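Local coordinates for terminal oxygenase component of carbazole 1,9a-dioxygenase (Sphingomonas, PDB 3GKQ), which probably dihydroxylates carbazole at an iron(II) centre with electrons passed through its own Rieske [2Fe-2S] cluster, as the terminal oxygenase of carbazole 1,9a-dioxygenase, at residues 39-44 with 56-61; 63-68 with 127-132; 166-171 with 297-302. All blocks are in the same frame, centred on the assembly; numbering follows the deposited sequence.

Segments 39-44, 56-61 and 63-68 belong to the Rieske [2Fe-2S] domain, and contact 3 to the ring hydroxylase domain. The centres of contacts 1 and 2 are about 9 Å apart; that of contact 3 is 19 to 20 Å from either. Strands 54-61 and 64-69 are neighbours in one sheet, so contacts 1 and 2 share a hairpin, and the salt bridge from R60 to E131 joins them. Contact 1 reaches contact 3 through E40 OE1, which lies 2.8 Å from H167 NE2 and links the two domains. The I68 side chain of contact 2 is about 11 Å from the [2Fe-2S] cluster, and the Y297 side chain of contact 3 about 7 Å from an iron(II) ion.

Contact 1 (39-44 with 56-61); sequences AEVAEA and VLLNRV
The R60 side chain runs from A42 and E43 back to V41 O, and each step of it meets a different backbone or acid group. Its CB lies 3.4 Å from A42 O. CG comes within 3.5 Å of E43 OE1. At CD the chain is 3.5 Å from V41 O, and it bends at chi3 (-111°), which brings the guanidinium edge round to that same oxygen. There NH1 donates a 2.6 Å bond to V41 O, bent to 143° at the hydrogen, with the acceptor close to the guanidinium plane. NE turns to G63 O, and NH2 pairs with E131. The single amino group of a lysine in its place would probably not reach V41 O, G63 O and E131 together, leaving at least one of them without its mate. The backbone of R60 is held as well: A44 N donates to R60 O at 2.7 Å and 169°, in the carbonyl plane. The E43 carboxylate instead accepts from the amides of D62 and G63, just beyond the strand. Earlier in the loop, V41 CG2 packs on L58 CD1 at 4.1 Å. Strands 54-61 and 64-69 form an antiparallel beta hairpin, and the loop laid across it, with an acid bound to the amides of its turn, belongs to the Rieske [2Fe-2S] domain.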
loop_
_atom_site.group_PDB
_atom_site.type_symbol
_atom_site.label_atom_id
_atom_site.label_comp_id
_atom_site.label_asym_id
_atom_site.label_seq_id
_atom_site.Cartn_x
_atom_site.Cartn_y
_atom_site.Cartn_z
ATOM N N ALA A 39 -9.753 -11.449 31.198
ATOM C CA ALA A 39 -8.494 -12.159 31.390
ATOM C C ALA A 39 -7.321 -11.546 30.628
ATOM O O ALA A 39 -6.166 -11.743 31.006
ATOM C CB ALA A 39 -8.660 -13.628 30.989
ATOM N N GLU A 40 -7.611 -10.809 29.559
ATOM C CA GLU A 40 -6.559 -10.193 28.755
ATOM C C GLU A 40 -6.070 -8.880 29.352
ATOM O O GLU A 40 -5.056 -8.334 28.922
ATOM C CB GLU A 40 -7.062 -9.944 27.332
ATOM C CG GLU A 40 -7.465 -11.201 26.587
ATOM C CD GLU A 40 -8.041 -10.897 25.217
ATOM O OE1 GLU A 40 -9.071 -10.194 25.150
ATOM O OE2 GLU A 40 -7.467 -11.358 24.208
ATOM N N VAL A 41 -6.806 -8.369 30.332
ATOM C CA VAL A 41 -6.445 -7.122 30.992
ATOM C C VAL A 41 -6.061 -7.466 32.430
ATOM O O VAL A 41 -6.881 -7.378 33.342
ATOM C CB VAL A 41 -7.633 -6.134 30.987
ATOM C CG1 VAL A 41 -7.185 -4.776 31.508
ATOM C CG2 VAL A 41 -8.200 -6.007 29.569
ATOM N N ALA A 42 -4.807 -7.863 32.618
ATOM C CA ALA A 42 -4.312 -8.262 33.930
ATOM C C ALA A 42 -3.775 -7.120 34.786
ATOM O O ALA A 42 -3.479 -6.032 34.292
ATOM C CB ALA A 42 -3.236 -9.337 33.765
ATOM N N GLU A 43 -3.652 -7.391 36.081
ATOM C CA GLU A 43 -3.142 -6.421 37.046
ATOM C C GLU A 43 -1.768 -5.916 36.616
ATOM O O GLU A 43 -0.898 -6.700 36.234
ATOM C CB GLU A 43 -3.046 -7.079 38.431
ATOM C CG GLU A 43 -2.552 -6.174 39.568
ATOM C CD GLU A 43 -3.522 -5.061 39.924
ATOM O OE1 GLU A 43 -4.751 -5.280 39.837
ATOM O OE2 GLU A 43 -3.056 -3.969 40.314
ATOM N N ALA A 44 -1.589 -4.599 36.665
ATOM C CA ALA A 44 -0.322 -3.971 36.300
ATOM C C ALA A 44 0.283 -4.480 34.996
ATOM O O ALA A 44 1.502 -4.631 34.890
ATOM C CB ALA A 44 0.688 -4.143 37.441
ATOM N N VAL A 56 -6.465 3.511 22.538
ATOM C CA VAL A 56 -6.625 3.533 23.987
ATOM C C VAL A 56 -5.666 2.574 24.692
ATOM O O VAL A 56 -5.284 1.548 24.133
ATOM C CB VAL A 56 -8.085 3.158 24.353
ATOM C CG1 VAL A 56 -8.305 3.259 25.855
ATOM C CG2 VAL A 56 -9.056 4.074 23.598
ATOM N N LEU A 57 -5.269 2.922 25.913
ATOM C CA LEU A 57 -4.370 2.075 26.690
ATOM C C LEU A 57 -5.107 1.635 27.953
ATOM O O LEU A 57 -5.589 2.468 28.725
ATOM C CB LEU A 57 -3.100 2.833 27.089
ATOM C CG LEU A 57 -1.753 2.104 26.956
ATOM C CD1 LEU A 57 -0.758 2.756 27.905
ATOM C CD2 LEU A 57 -1.877 0.616 27.263
ATOM N N LEU A 58 -5.192 0.327 28.155
ATOM C CA LEU A 58 -5.881 -0.221 29.319
ATOM C C LEU A 58 -4.899 -0.755 30.360
ATOM O O LEU A 58 -3.784 -1.149 30.035
ATOM C CB LEU A 58 -6.795 -1.374 28.893
ATOM C CG LEU A 58 -7.768 -1.178 27.729
ATOM C CD1 LEU A 58 -8.435 -2.513 27.415
ATOM C CD2 LEU A 58 -8.796 -0.123 28.080
ATOM N N ASN A 59 -5.329 -0.765 31.616
ATOM C CA ASN A 59 -4.512 -1.300 32.695
ATOM C C ASN A 59 -5.406 -1.599 33.882
ATOM O O ASN A 59 -6.442 -0.956 34.073
ATOM C CB ASN A 59 -3.405 -0.327 33.107
ATOM C CG ASN A 59 -2.398 -0.964 34.060
ATOM O OD1 ASN A 59 -2.151 -2.173 34.002
ATOM N ND2 ASN A 59 -1.803 -0.152 34.927
ATOM N N ARG A 60 -5.012 -2.597 34.661
ATOM C CA ARG A 60 -5.763 -2.986 35.840
ATOM C C ARG A 60 -4.922 -2.650 37.067
ATOM O O ARG A 60 -3.818 -3.172 37.240
ATOM C CB ARG A 60 -6.074 -4.481 35.778
ATOM C CG ARG A 60 -6.733 -5.049 37.015
ATOM C CD ARG A 60 -7.344 -6.402 36.702
ATOM N NE ARG A 60 -8.795 -6.308 36.739
ATOM C CZ ARG A 60 -9.609 -6.720 35.776
ATOM N NH1 ARG A 60 -9.132 -7.267 34.665
ATOM N NH2 ARG A 60 -10.911 -6.577 35.932
ATOM N N VAL A 61 -5.441 -1.749 37.894
ATOM C CA VAL A 61 -4.750 -1.315 39.104
ATOM C C VAL A 61 -5.633 -1.624 40.305
ATOM O O VAL A 61 -6.747 -1.103 40.421
ATOM C CB VAL A 61 -4.461 0.197 39.060
ATOM C CG1 VAL A 61 -3.667 0.613 40.292
ATOM C CG2 VAL A 61 -3.696 0.538 37.790
#

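Contact 2 (63-68 with 127-132); sequences GVVHAI and YPVREE
E131 OE1 has two partners. One is a water 2.6 Å from E131 OE1 that donates to it and accepts from V65 N at 3.0 Å, so the carboxylate reaches the backbone of strand 64-68 through a single bridge. The other is the guanidinium of R60, in a salt bridge. E131 extends beyond CG, which brings OE1 up to V65 CG2 at 3.4 Å, the two side chains crossing at about a right angle. S38 OG binds the remaining oxygen, OE2.

At the other end of the contact the backbones meet directly. Y127 N donates to A67 O at 3.0 Å with an angle of 163° at the hydrogen, the donor standing above the carbonyl plane. A second water, 2.7 Å from Y127 O, donates to it and accepts from A67 N, so A67 is tied to Y127 on both its amide and its carbonyl. Y127 CB also packs on A67 CB, and the hydroxyl at the far end of the ring is bonded to E54.

Between these polar ends V129 packs with both methyls. Its CG1 is anti to the backbone N (chi1 -179°) and meets V65 CG1 at 4.0 Å, while CG2 turns to A67 CB at 3.9 Å. L138 of strand 135-140 backs both A67 and V129.

The strand axes come no closer than 7.5 Å, with an angle of 141° between their directions and no beta bridge. This is packing between two separate sheets, joining the outer strand 64-69 of one three-stranded antiparallel sheet to the outer strand 129-132 of another, as expected of the layered beta architecture of the Rieske domain.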
loop_
_atom_site.group_PDB
_atom_site.type_symbol
_atom_site.label_atom_id
_atom_site.label_comp_id
_atom_site.label_asym_id
_atom_site.label_seq_id
_atom_site.Cartn_x
_atom_site.Cartn_y
_atom_site.Cartn_z
ATOM N N GLY A 63 -7.141 -4.345 40.934
ATOM C CA GLY A 63 -8.335 -4.995 40.425
ATOM C C GLY A 63 -9.274 -4.154 39.577
ATOM O O GLY A 63 -10.214 -4.692 38.997
ATOM N N VAL A 64 -9.030 -2.848 39.491
ATOM C CA VAL A 64 -9.900 -1.968 38.711
ATOM C C VAL A 64 -9.311 -1.585 37.351
ATOM O O VAL A 64 -8.172 -1.123 37.265
ATOM C CB VAL A 64 -10.220 -0.676 39.493
ATOM C CG1 VAL A 64 -11.160 0.207 38.685
ATOM C CG2 VAL A 64 -10.850 -1.027 40.834
ATOM N N VAL A 65 -10.101 -1.773 36.293
ATOM C CA VAL A 65 -9.655 -1.454 34.938
ATOM C C VAL A 65 -9.790 0.030 34.625
ATOM O O VAL A 65 -10.836 0.631 34.854
ATOM C CB VAL A 65 -10.459 -2.242 33.864
ATOM C CG1 VAL A 65 -9.939 -1.903 32.463
ATOM C CG2 VAL A 65 -10.346 -3.735 34.115
ATOM N N HIS A 66 -8.714 0.614 34.110
ATOM C CA HIS A 66 -8.714 2.022 33.734
ATOM C C HIS A 66 -8.355 2.118 32.256
ATOM O O HIS A 66 -7.681 1.239 31.715
ATOM C CB HIS A 66 -7.703 2.805 34.574
ATOM C CG HIS A 66 -8.058 2.873 36.028
ATOM N ND1 HIS A 66 -9.177 3.532 36.489
ATOM C CD2 HIS A 66 -7.456 2.342 37.117
ATOM C CE1 HIS A 66 -9.250 3.405 37.802
ATOM N NE2 HIS A 66 -8.218 2.687 38.209
ATOM N N ALA A 67 -8.815 3.185 31.608
ATOM C CA ALA A 67 -8.557 3.389 30.188
ATOM C C ALA A 67 -8.228 4.853 29.899
ATOM O O ALA A 67 -8.977 5.751 30.276
ATOM C CB ALA A 67 -9.775 2.955 29.380
ATOM N N ILE A 68 -7.103 5.079 29.227
ATOM C CA ILE A 68 -6.657 6.420 28.880
ATOM C C ILE A 68 -6.260 6.472 27.404
ATOM O O ILE A 68 -5.976 5.440 26.790
ATOM C CB ILE A 68 -5.409 6.833 29.707
ATOM C CG1 ILE A 68 -4.275 5.832 29.451
ATOM C CG2 ILE A 68 -5.756 6.902 31.200
ATOM C CD1 ILE A 68 -2.949 6.178 30.126
ATOM N N TYR A 127 -11.526 7.088 29.440
ATOM C CA TYR A 127 -12.742 6.476 28.921
ATOM C C TYR A 127 -13.478 5.735 30.023
ATOM O O TYR A 127 -12.880 4.938 30.750
ATOM C CB TYR A 127 -12.423 5.473 27.805
ATOM C CG TYR A 127 -11.820 6.070 26.552
ATOM C CD1 TYR A 127 -10.518 6.564 26.547
ATOM C CD2 TYR A 127 -12.554 6.122 25.361
ATOM C CE1 TYR A 127 -9.955 7.096 25.390
ATOM C CE2 TYR A 127 -12.002 6.654 24.198
ATOM C CZ TYR A 127 -10.703 7.138 24.220
ATOM O OH TYR A 127 -10.152 7.668 23.078
ATOM N N PRO A 128 -14.786 5.998 30.177
ATOM C CA PRO A 128 -15.519 5.286 31.224
ATOM C C PRO A 128 -15.394 3.789 30.955
ATOM O O PRO A 128 -15.363 3.357 29.798
ATOM C CB PRO A 128 -16.944 5.797 31.053
ATOM C CG PRO A 128 -16.724 7.219 30.621
ATOM C CD PRO A 128 -15.609 7.070 29.593
ATOM N N VAL A 129 -15.311 3.004 32.024
ATOM C CA VAL A 129 -15.171 1.563 31.896
ATOM C C VAL A 129 -16.233 0.804 32.683
ATOM O O VAL A 129 -16.663 1.243 33.748
ATOM C CB VAL A 129 -13.791 1.095 32.407
ATOM C CG1 VAL A 129 -13.656 -0.412 32.232
ATOM C CG2 VAL A 129 -12.681 1.825 31.665
ATOM N N ARG A 130 -16.654 -0.329 32.131
ATOM C CA ARG A 130 -17.624 -1.215 32.764
ATOM C C ARG A 130 -17.106 -2.611 32.467
ATOM O O ARG A 130 -16.702 -2.902 31.343
ATOM C CB ARG A 130 -19.024 -1.058 32.164
ATOM C CG ARG A 130 -19.816 0.157 32.648
ATOM C CD ARG A 130 -20.133 0.082 34.141
ATOM N NE ARG A 130 -20.953 -1.082 34.485
ATOM C CZ ARG A 130 -22.271 -1.161 34.315
ATOM N NH1 ARG A 130 -22.946 -0.138 33.800
ATOM N NH2 ARG A 130 -22.918 -2.268 34.661
ATOM N N GLU A 131 -17.099 -3.473 33.471
ATOM C CA GLU A 131 -16.622 -4.830 33.276
ATOM C C GLU A 131 -17.717 -5.790 33.709
ATOM O O GLU A 131 -18.053 -5.876 34.889
ATOM C CB GLU A 131 -15.341 -5.041 34.081
ATOM C CG GLU A 131 -14.709 -6.402 33.936
ATOM C CD GLU A 131 -13.278 -6.409 34.433
ATOM O OE1 GLU A 131 -12.962 -5.586 35.315
ATOM O OE2 GLU A 131 -12.476 -7.233 33.950
ATOM N N GLU A 132 -18.288 -6.494 32.739
ATOM C CA GLU A 132 -19.366 -7.436 33.009
ATOM C C GLU A 132 -19.246 -8.651 32.106
ATOM O O GLU A 132 -18.735 -8.562 30.986
ATOM C CB GLU A 132 -20.729 -6.789 32.749
ATOM C CG GLU A 132 -20.988 -5.466 33.460
ATOM C CD GLU A 132 -21.077 -5.614 34.963
ATOM O OE1 GLU A 132 -21.659 -6.615 35.429
ATOM O OE2 GLU A 132 -20.576 -4.721 35.678
HETATM O O HOH W 1 -12.789 -3.161 36.334
HETATM O O HOH W 2 -11.309 4.644 32.981
#

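Contact 3 (166-171 with 297-302)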
loop_
_atom_site.group_PDB
_atom_site.type_symbol
_atom_site.label_atom_id
_atom_site.label_comp_id
_atom_site.label_asym_id
_atom_site.label_seq_id
_atom_site.Cartn_x
_atom_site.Cartn_y
_atom_site.Cartn_z
ATOM N N GLN A 166 -14.853 -15.368 22.495
ATOM C CA GLN A 166 -13.576 -15.153 21.830
ATOM C C GLN A 166 -13.752 -14.033 20.809
ATOM O O GLN A 166 -14.877 -13.703 20.424
ATOM C CB GLN A 166 -13.117 -16.427 21.107
ATOM C CG GLN A 166 -14.100 -16.936 20.049
ATOM C CD GLN A 166 -13.520 -18.055 19.186
ATOM O OE1 GLN A 166 -12.660 -18.814 19.628
ATOM N NE2 GLN A 166 -14.007 -18.168 17.954
ATOM N N HIS A 167 -12.644 -13.448 20.372
ATOM C CA HIS A 167 -12.709 -12.390 19.374
ATOM C C HIS A 167 -11.589 -12.528 18.353
ATOM O O HIS A 167 -10.581 -13.190 18.607
ATOM C CB HIS A 167 -12.676 -11.005 20.041
ATOM C CG HIS A 167 -11.502 -10.782 20.943
ATOM N ND1 HIS A 167 -10.214 -10.626 20.474
ATOM C CD2 HIS A 167 -11.429 -10.659 22.291
ATOM C CE1 HIS A 167 -9.399 -10.415 21.493
ATOM N NE2 HIS A 167 -10.111 -10.429 22.606
ATOM N N ARG A 168 -11.792 -11.922 17.188
ATOM C CA ARG A 168 -10.810 -11.958 16.111
ATOM C C ARG A 168 -10.991 -10.686 15.297
ATOM O O ARG A 168 -12.085 -10.119 15.259
ATOM C CB ARG A 168 -11.047 -13.172 15.202
ATOM C CG ARG A 168 -12.218 -13.001 14.233
ATOM C CD ARG A 168 -12.505 -14.270 13.421
ATOM N NE ARG A 168 -13.343 -15.220 14.154
ATOM C CZ ARG A 168 -13.776 -16.381 13.665
ATOM N NH1 ARG A 168 -13.449 -16.754 12.430
ATOM N NH2 ARG A 168 -14.547 -17.167 14.407
ATOM N N VAL A 169 -9.927 -10.231 14.651
ATOM C CA VAL A 169 -10.032 -9.039 13.833
ATOM C C VAL A 169 -10.443 -9.498 12.442
ATOM O O VAL A 169 -9.893 -10.461 11.913
ATOM C CB VAL A 169 -8.692 -8.281 13.768
ATOM C CG1 VAL A 169 -8.268 -7.856 15.169
ATOM C CG2 VAL A 169 -7.633 -9.165 13.157
ATOM N N VAL A 170 -11.435 -8.830 11.866
ATOM C CA VAL A 170 -11.911 -9.177 10.534
ATOM C C VAL A 170 -11.570 -8.048 9.560
ATOM O O VAL A 170 -11.745 -6.869 9.884
ATOM C CB VAL A 170 -13.436 -9.413 10.546
ATOM C CG1 VAL A 170 -13.942 -9.683 9.131
ATOM C CG2 VAL A 170 -13.762 -10.587 11.462
ATOM N N ASP A 171 -11.086 -8.413 8.375
ATOM C CA ASP A 171 -10.711 -7.429 7.364
ATOM C C ASP A 171 -11.898 -6.858 6.602
ATOM O O ASP A 171 -11.995 -6.998 5.385
ATOM C CB ASP A 171 -9.720 -8.030 6.363
ATOM C CG ASP A 171 -8.431 -8.477 7.016
ATOM O OD1 ASP A 171 -7.873 -7.712 7.833
ATOM O OD2 ASP A 171 -7.968 -9.593 6.704
ATOM N N TYR A 297 -14.535 -8.902 15.746
ATOM C CA TYR A 297 -15.677 -9.807 15.775
ATOM C C TYR A 297 -15.627 -10.561 17.103
ATOM O O TYR A 297 -14.780 -11.428 17.306
ATOM C CB TYR A 297 -15.598 -10.765 14.580
ATOM C CG TYR A 297 -16.636 -11.867 14.556
ATOM C CD1 TYR A 297 -17.960 -11.618 14.920
ATOM C CD2 TYR A 297 -16.300 -13.154 14.126
ATOM C CE1 TYR A 297 -18.928 -12.619 14.855
ATOM C CE2 TYR A 297 -17.261 -14.168 14.055
ATOM C CZ TYR A 297 -18.573 -13.890 14.420
ATOM O OH TYR A 297 -19.534 -14.873 14.331
ATOM N N LEU A 298 -16.530 -10.194 18.008
ATOM C CA LEU A 298 -16.613 -10.781 19.345
ATOM C C LEU A 298 -17.774 -11.775 19.392
ATOM O O LEU A 298 -18.921 -11.403 19.147
ATOM C CB LEU A 298 -16.861 -9.672 20.370
ATOM C CG LEU A 298 -16.204 -9.661 21.756
ATOM C CD1 LEU A 298 -17.213 -9.099 22.747
ATOM C CD2 LEU A 298 -15.763 -11.046 22.188
ATOM N N GLN A 299 -17.474 -13.029 19.714
ATOM C CA GLN A 299 -18.491 -14.079 19.786
ATOM C C GLN A 299 -18.667 -14.553 21.220
ATOM O O GLN A 299 -17.748 -15.132 21.790
ATOM C CB GLN A 299 -18.072 -15.277 18.940
ATOM C CG GLN A 299 -17.927 -15.004 17.467
ATOM C CD GLN A 299 -17.205 -16.125 16.756
ATOM O OE1 GLN A 299 -15.991 -16.288 16.901
ATOM N NE2 GLN A 299 -17.950 -16.917 15.990
ATOM N N MET A 300 -19.843 -14.317 21.795
ATOM C CA MET A 300 -20.108 -14.738 23.167
ATOM C C MET A 300 -21.205 -15.794 23.208
ATOM O O MET A 300 -22.198 -15.704 22.481
ATOM C CB MET A 300 -20.554 -13.551 24.033
ATOM C CG MET A 300 -19.693 -12.295 23.928
ATOM S SD MET A 300 -17.956 -12.572 24.247
ATOM C CE MET A 300 -17.981 -12.881 26.024
ATOM N N LEU A 301 -21.017 -16.801 24.054
ATOM C CA LEU A 301 -22.012 -17.852 24.230
ATOM C C LEU A 301 -22.461 -17.802 25.682
ATOM O O LEU A 301 -21.637 -17.768 26.600
ATOM C CB LEU A 301 -21.431 -19.234 23.911
ATOM C CG LEU A 301 -21.137 -19.540 22.439
ATOM C CD1 LEU A 301 -20.752 -20.999 22.302
ATOM C CD2 LEU A 301 -22.364 -19.240 21.580
ATOM N N GLY A 302 -23.769 -17.774 25.891
ATOM C CA GLY A 302 -24.278 -17.719 27.244
ATOM C C GLY A 302 -25.183 -18.886 27.577
ATOM O O GLY A 302 -25.852 -19.439 26.700
HETATM O O HOH W 3 -14.208 -14.270 16.759
#
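Q299 OE1 gathers three donors. Q166 NE2 reaches it at 2.9 Å with a nearly straight bond (176°), and R168 NH2 at 3.0 Å, the two arriving from opposite faces of the Q299 amide plane. A water donates to Q299 OE1 at 2.7 Å and also joins R168 NE to Y297 O. R168 CG lies between the backbone N and the carbonyl carbon (chi1 77°) and the chain bends at chi3, which lays the guanidinium along Y297: ring atom CE2 sits over one guanidinium face, while NE approaches the ring edge, 3.6 Å from CD2, with the planes 51° apart. One ring face also meets Q299 CG, 3.3 Å above its plane and offset toward the rim.

The backbones form an antiparallel ladder: Q166 with Q299 and R168 with Y297 are hydrogen-bonded pairs, with H167 and L298 the non-hydrogen-bonded pair between them. Strand 161-170 is outermost within this chain in the seven-stranded sheet of the ring hydroxylase domain, a member of the Bet v 1-like clan.

The second shell orients these groups. N328 binds Q166 NE2, L327 O takes Q299 NE2, and E285 holds Y297 OH. D332 forms a salt bridge to R168 NH1, two residues before the iron ligand D334.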